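Side-chain contacts in amorpha-4,11-diene synthase (Artemisia annua, PDB 4GAX), which is a sesquiterpene synthase, a lyase that probably ionises farnesyl diphosphate and cyclises the resulting carbocation to a sesquiterpene: residues A[52-55]-A[56-60]; A[63-66]-A[67-71]. All coordinates share one frame; numbering follows the deposited sequence.

Contact 1 (A[52-55]-A[56-60]); sequences VEQI and VKDLK
Val-56, Lys-57, Asp-58 and Leu-59 each give a backbone N-H to the carbonyl four residues earlier, on Val-52, Glu-53, Gln-54 and Ile-55, in the regular bonding of an alpha helix. On this frame the amide of Gln-54 works in two directions. A bend at chi2 (56°) turns it along the helix, where its NE2 donates to OD2 of Asp-58 at 2.9 Å with an N-H...O angle of 149°. NE2 meets OD2 on its syn side, but tilted out of the carboxylate plane, and the two flat groups are turned 50° against each other. At the other end of the amide, OE1 accepts a weak bond from NZ of Lys-57, 3.1 Å away. The pairing of positions i and i+4 is characteristic of helix surfaces, here that of helix 52-71 in the all-helical N-terminal domain of a plant terpene synthase. OD2 of Asp-58 also sits 3.1 Å from the backbone O of Gln-54, while OD1 forms a salt bridge with Lys-61. A leucine in place of Asp-58 would probably leave the Gln-54 amide with just its weak bond to Lys-57 among the contacts described, and deprive Lys-61 of this salt-bridge partner. Next to this polar pair, Ile-55 and Leu-59 lie side by side, CG2 of Ile-55 touching CD1 of Leu-59 at 3.9 Å. Val-56 packs on Leu-243 of helix 238-269, and Ile-55 on Leu-246.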
ATOM      1  N   VAL A  52      11.608   0.405 -28.929  1.00 90.86           N
ATOM      2  CA  VAL A  52      10.649  -0.037 -27.924  1.00 88.00           C
ATOM      3  C   VAL A  52       9.710   1.120 -27.571  1.00 84.00           C
ATOM      4  O   VAL A  52       8.545   0.907 -27.222  1.00 88.53           O
ATOM      5  CB  VAL A  52      11.364  -0.609 -26.666  1.00 82.54           C
ATOM      6  CG1 VAL A  52      12.313   0.418 -26.070  1.00 84.62           C
ATOM      7  CG2 VAL A  52      10.357  -1.099 -25.628  1.00 76.98           C
ATOM      8  N   GLU A  53      10.220   2.344 -27.690  1.00 75.78           N
ATOM      9  CA  GLU A  53       9.414   3.548 -27.521  1.00 72.05           C
ATOM     10  C   GLU A  53       8.306   3.568 -28.576  1.00 67.18           C
ATOM     11  O   GLU A  53       7.162   3.911 -28.287  1.00 70.59           O
ATOM     12  CB  GLU A  53      10.296   4.797 -27.675  1.00 73.12           C
ATOM     13  CG  GLU A  53       9.897   5.999 -26.810  1.00 79.61           C
ATOM     14  CD  GLU A  53      10.436   7.325 -27.352  1.00 81.93           C
ATOM     15  OE1 GLU A  53      11.255   7.980 -26.667  1.00 71.61           O
ATOM     16  OE2 GLU A  53      10.029   7.719 -28.467  1.00 89.46           O
ATOM     17  N   GLN A  54       8.660   3.170 -29.797  1.00 52.77           N
ATOM     18  CA  GLN A  54       7.754   3.237 -30.940  1.00 54.87           C
ATOM     19  C   GLN A  54       6.680   2.156 -30.923  1.00 58.09           C
ATOM     20  O   GLN A  54       5.505   2.434 -31.176  1.00 63.33           O
ATOM     21  CB  GLN A  54       8.541   3.141 -32.248  1.00 54.75           C
ATOM     22  CG  GLN A  54       7.677   3.338 -33.477  1.00 54.84           C
ATOM     23  CD  GLN A  54       6.935   4.663 -33.442  1.00 57.29           C
ATOM     24  OE1 GLN A  54       7.501   5.694 -33.069  1.00 52.76           O
ATOM     25  NE2 GLN A  54       5.658   4.641 -33.818  1.00 57.98           N
ATOM     26  N   ILE A  55       7.097   0.920 -30.666  1.00 56.77           N
ATOM     27  CA  ILE A  55       6.166  -0.195 -30.555  1.00 55.10           C
ATOM     28  C   ILE A  55       5.119   0.148 -29.505  1.00 42.58           C
ATOM     29  O   ILE A  55       3.918   0.012 -29.740  1.00 40.50           O
ATOM     30  CB  ILE A  55       6.886  -1.499 -30.144  1.00 55.25           C
ATOM     31  CG1 ILE A  55       7.783  -2.007 -31.279  1.00 57.54           C
ATOM     32  CG2 ILE A  55       5.879  -2.578 -29.752  1.00 44.04           C
ATOM     33  CD1 ILE A  55       7.026  -2.655 -32.422  1.00 62.78           C
ATOM     34  N   VAL A  56       5.587   0.622 -28.357  1.00 36.17           N
ATOM     35  CA  VAL A  56       4.714   0.913 -27.240  1.00 39.20           C
ATOM     36  C   VAL A  56       3.755   2.058 -27.569  1.00 44.47           C
ATOM     37  O   VAL A  56       2.596   2.051 -27.148  1.00 36.35           O
ATOM     38  CB  VAL A  56       5.536   1.197 -25.961  1.00 47.85           C
ATOM     39  CG1 VAL A  56       4.981   2.379 -25.194  1.00 51.54           C
ATOM     40  CG2 VAL A  56       5.589  -0.045 -25.082  1.00 50.36           C
ATOM     41  N   LYS A  57       4.231   3.026 -28.344  1.00 45.82           N
ATOM     42  CA  LYS A  57       3.418   4.187 -28.698  1.00 47.25           C
ATOM     43  C   LYS A  57       2.195   3.768 -29.516  1.00 38.07           C
ATOM     44  O   LYS A  57       1.063   4.176 -29.223  1.00 36.79           O
ATOM     45  CB  LYS A  57       4.265   5.218 -29.459  1.00 58.24           C
ATOM     46  CG  LYS A  57       3.533   6.502 -29.816  1.00 64.93           C
ATOM     47  CD  LYS A  57       4.500   7.603 -30.252  1.00 74.92           C
ATOM     48  CE  LYS A  57       5.198   7.265 -31.562  1.00 79.78           C
ATOM     49  NZ  LYS A  57       6.191   8.311 -31.945  1.00 83.90           N
ATOM     50  N   ASP A  58       2.422   2.930 -30.523  1.00 34.27           N
ATOM     51  CA  ASP A  58       1.342   2.444 -31.377  1.00 35.53           C
ATOM     52  C   ASP A  58       0.395   1.481 -30.652  1.00 39.19           C
ATOM     53  O   ASP A  58      -0.813   1.454 -30.928  1.00 30.02           O
ATOM     54  CB  ASP A  58       1.918   1.802 -32.632  1.00 47.72           C
ATOM     55  CG  ASP A  58       2.839   2.747 -33.385  1.00 61.50           C
ATOM     56  OD1 ASP A  58       2.472   3.933 -33.549  1.00 63.77           O
ATOM     57  OD2 ASP A  58       3.934   2.307 -33.795  1.00 70.37           O
ATOM     58  N   LEU A  59       0.936   0.692 -29.729  1.00 31.70           N
ATOM     59  CA  LEU A  59       0.087  -0.144 -28.887  1.00 35.18           C
ATOM     60  C   LEU A  59      -0.858   0.724 -28.065  1.00 30.08           C
ATOM     61  O   LEU A  59      -2.045   0.419 -27.944  1.00 29.21           O
ATOM     62  CB  LEU A  59       0.926  -1.013 -27.953  1.00 27.44           C
ATOM     63  CG  LEU A  59       1.648  -2.191 -28.614  1.00 34.80           C
ATOM     64  CD1 LEU A  59       2.581  -2.857 -27.608  1.00 36.29           C
ATOM     65  CD2 LEU A  59       0.645  -3.202 -29.168  1.00 30.43           C
ATOM     66  N   LYS A  60      -0.317   1.802 -27.501  1.00 27.77           N
ATOM     67  CA  LYS A  60      -1.093   2.766 -26.721  1.00 31.75           C
ATOM     68  C   LYS A  60      -2.297   3.314 -27.480  1.00 30.99           C
ATOM     69  O   LYS A  60      -3.395   3.421 -26.923  1.00 31.94           O
ATOM     70  CB  LYS A  60      -0.208   3.937 -26.283  1.00 38.44           C
ATOM     71  CG  LYS A  60       0.140   3.919 -24.811  1.00 50.41           C
ATOM     72  CD  LYS A  60       1.623   3.685 -24.574  1.00 63.67           C
ATOM     73  CE  LYS A  60       2.356   4.996 -24.351  1.00 69.39           C
ATOM     74  NZ  LYS A  60       1.408   6.094 -24.012  1.00 71.37           N
TER

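Contact 2 (A[63-66]-A[67-71]); sequences VRQL and LKEAL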
ATOM      1  N   VAL A  63      -5.091   0.792 -27.832  1.00 23.16           N
ATOM      2  CA  VAL A  63      -5.833   0.693 -26.575  1.00 22.90           C
ATOM      3  C   VAL A  63      -6.741   1.905 -26.336  1.00 25.17           C
ATOM      4  O   VAL A  63      -7.864   1.759 -25.837  1.00 23.14           O
ATOM      5  CB  VAL A  63      -4.886   0.487 -25.369  1.00 25.97           C
ATOM      6  CG1 VAL A  63      -5.673   0.444 -24.049  1.00 25.13           C
ATOM      7  CG2 VAL A  63      -4.084  -0.808 -25.551  1.00 23.32           C
ATOM      8  N   ARG A  64      -6.274   3.098 -26.687  1.00 28.05           N
ATOM      9  CA  ARG A  64      -7.144   4.269 -26.571  1.00 26.91           C
ATOM     10  C   ARG A  64      -8.386   4.071 -27.414  1.00 23.71           C
ATOM     11  O   ARG A  64      -9.497   4.341 -26.957  1.00 30.58           O
ATOM     12  CB  ARG A  64      -6.430   5.546 -26.989  1.00 24.85           C
ATOM     13  CG  ARG A  64      -5.385   5.955 -26.010  1.00 30.07           C
ATOM     14  CD  ARG A  64      -4.880   7.348 -26.286  1.00 32.16           C
ATOM     15  NE  ARG A  64      -3.838   7.687 -25.330  1.00 41.54           N
ATOM     16  CZ  ARG A  64      -2.543   7.726 -25.618  1.00 42.39           C
ATOM     17  NH1 ARG A  64      -2.127   7.483 -26.856  1.00 42.92           N
ATOM     18  NH2 ARG A  64      -1.667   8.039 -24.669  1.00 49.81           N
ATOM     19  N   GLN A  65      -8.196   3.575 -28.635  1.00 26.60           N
ATOM     20  CA  GLN A  65      -9.303   3.343 -29.545  1.00 29.20           C
ATOM     21  C   GLN A  65     -10.290   2.296 -29.010  1.00 32.08           C
ATOM     22  O   GLN A  65     -11.503   2.436 -29.182  1.00 27.21           O
ATOM     23  CB  GLN A  65      -8.780   2.951 -30.930  1.00 34.45           C
ATOM     24  CG  GLN A  65      -9.848   2.511 -31.923  1.00 36.22           C
ATOM     25  CD  GLN A  65     -10.720   3.667 -32.415  1.00 57.33           C
ATOM     26  OE1 GLN A  65     -10.502   4.831 -32.059  1.00 57.62           O
ATOM     27  NE2 GLN A  65     -11.712   3.343 -33.239  1.00 62.00           N
ATOM     28  N   LEU A  66      -9.772   1.252 -28.366  1.00 27.41           N
ATOM     29  CA  LEU A  66     -10.624   0.243 -27.732  1.00 29.16           C
ATOM     30  C   LEU A  66     -11.525   0.861 -26.668  1.00 26.68           C
ATOM     31  O   LEU A  66     -12.720   0.562 -26.598  1.00 23.88           O
ATOM     32  CB  LEU A  66      -9.772  -0.843 -27.077  1.00 28.19           C
ATOM     33  CG  LEU A  66      -9.014  -1.793 -28.002  1.00 37.82           C
ATOM     34  CD1 LEU A  66      -8.242  -2.809 -27.181  1.00 46.02           C
ATOM     35  CD2 LEU A  66      -9.965  -2.480 -28.973  1.00 43.49           C
ATOM     36  N   LEU A  67     -10.939   1.715 -25.832  1.00 23.87           N
ATOM     37  CA  LEU A  67     -11.681   2.351 -24.760  1.00 22.97           C
ATOM     38  C   LEU A  67     -12.731   3.286 -25.345  1.00 26.51           C
ATOM     39  O   LEU A  67     -13.876   3.323 -24.887  1.00 26.15           O
ATOM     40  CB  LEU A  67     -10.715   3.123 -23.847  1.00 21.81           C
ATOM     41  CG  LEU A  67      -9.804   2.254 -22.977  1.00 21.72           C
ATOM     42  CD1 LEU A  67      -8.654   3.118 -22.425  1.00 23.70           C
ATOM     43  CD2 LEU A  67     -10.608   1.661 -21.830  1.00 24.72           C
ATOM     44  N   LYS A  68     -12.344   4.024 -26.382  1.00 22.69           N
ATOM     45  CA  LYS A  68     -13.240   4.991 -27.008  1.00 26.48           C
ATOM     46  C   LYS A  68     -14.435   4.297 -27.650  1.00 29.59           C
ATOM     47  O   LYS A  68     -15.573   4.746 -27.497  1.00 30.64           O
ATOM     48  CB  LYS A  68     -12.481   5.815 -28.071  1.00 29.68           C
ATOM     49  CG  LYS A  68     -13.344   6.832 -28.780  1.00 37.78           C
ATOM     50  CD  LYS A  68     -12.611   7.508 -29.934  1.00 50.89           C
ATOM     51  CE  LYS A  68     -13.459   8.620 -30.542  1.00 60.61           C
ATOM     52  NZ  LYS A  68     -13.777   9.675 -29.539  1.00 62.97           N
ATOM     53  N   GLU A  69     -14.172   3.207 -28.370  1.00 25.41           N
ATOM     54  CA  GLU A  69     -15.220   2.471 -29.069  1.00 31.41           C
ATOM     55  C   GLU A  69     -16.253   1.888 -28.107  1.00 29.47           C
ATOM     56  O   GLU A  69     -17.460   1.916 -28.377  1.00 30.66           O
ATOM     57  CB  GLU A  69     -14.609   1.358 -29.928  1.00 38.84           C
ATOM     58  CG  GLU A  69     -13.856   1.870 -31.145  1.00 53.14           C
ATOM     59  CD  GLU A  69     -13.100   0.770 -31.871  1.00 65.97           C
ATOM     60  OE1 GLU A  69     -13.009  -0.357 -31.330  1.00 66.12           O
ATOM     61  OE2 GLU A  69     -12.595   1.036 -32.983  1.00 74.40           O
ATOM     62  N   ALA A  70     -15.767   1.359 -26.991  1.00 24.28           N
ATOM     63  CA  ALA A  70     -16.635   0.774 -25.970  1.00 26.37           C
ATOM     64  C   ALA A  70     -17.436   1.848 -25.216  1.00 33.65           C
ATOM     65  O   ALA A  70     -18.621   1.670 -24.919  1.00 31.73           O
ATOM     66  CB  ALA A  70     -15.805  -0.051 -24.997  1.00 25.89           C
ATOM     67  N   LEU A  71     -16.781   2.961 -24.906  1.00 28.55           N
ATOM     68  CA  LEU A  71     -17.442   4.062 -24.233  1.00 27.46           C
ATOM     69  C   LEU A  71     -18.540   4.680 -25.099  1.00 33.49           C
ATOM     70  O   LEU A  71     -19.615   5.028 -24.596  1.00 31.45           O
ATOM     71  CB  LEU A  71     -16.423   5.135 -23.850  1.00 32.43           C
ATOM     72  CG  LEU A  71     -16.987   6.304 -23.038  1.00 34.00           C
ATOM     73  CD1 LEU A  71     -17.718   5.788 -21.805  1.00 31.46           C
ATOM     74  CD2 LEU A  71     -15.870   7.251 -22.623  1.00 36.24           C
TER
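Glu-69 folds back over the preceding turn of the helix to meet Gln-65, and its atoms can be followed outward one by one. CB lies 3.4 Å from the backbone O of Gln-65, the same oxygen that accepts the N-H of Glu-69. With chi1 at -71°, CG stands beside its own backbone N and comes within 3.1 Å of that Gln-65 O. From there the chain runs extended, and CD is 3.2 Å from NE2 of Gln-65. At the tip, OE2 receives a hydrogen bond from Gln-65 NE2; the modelled 2.5 Å is very short, so its exact length is doubtful. The amide and carboxylate planes stand 79° apart, close to perpendicular. This is an i, i+4 glutamine–glutamate pair on helix 52-71 of the all-helical N-terminal domain. On the inner side, CG1 of Val-63 and CD1 of Leu-67 make a looser apolar contact at 4.3 Å. Leu-67 continues onto Leu-83 of helix 77-89, and Arg-64 forms a salt bridge with Glu-99 of helix 97-111. A neutral amide thus supplies the donor to the carboxylate, an interaction that probably links successive turns, though its length is uncertain, and is likely to leave the negative charge of Glu-69 largely uncompensated by Gln-65.

How the contacts relate
Contacts 1 and 2 succeed each other on helix 52-71, their centres about 17 Å apart. The recurrence is instructive: Gln-54 and again Gln-65 each donate to an acid four residues on, the second bond being of doubtful length. Eleven residues make almost exactly three helical turns, so both pairs occupy nearly the same face. The inner faces share a partner too, since Val-56 and Val-63 both touch Leu-243 of helix 238-269. Contact 2 also packs on helices 77-89 and 97-111. Each centre lies about 29 Å from that of the chain. Both contacts belong to the N-terminal terpene synthase domain, apart from the metal-binding domain where the chemistry of sesquiterpene synthases takes place.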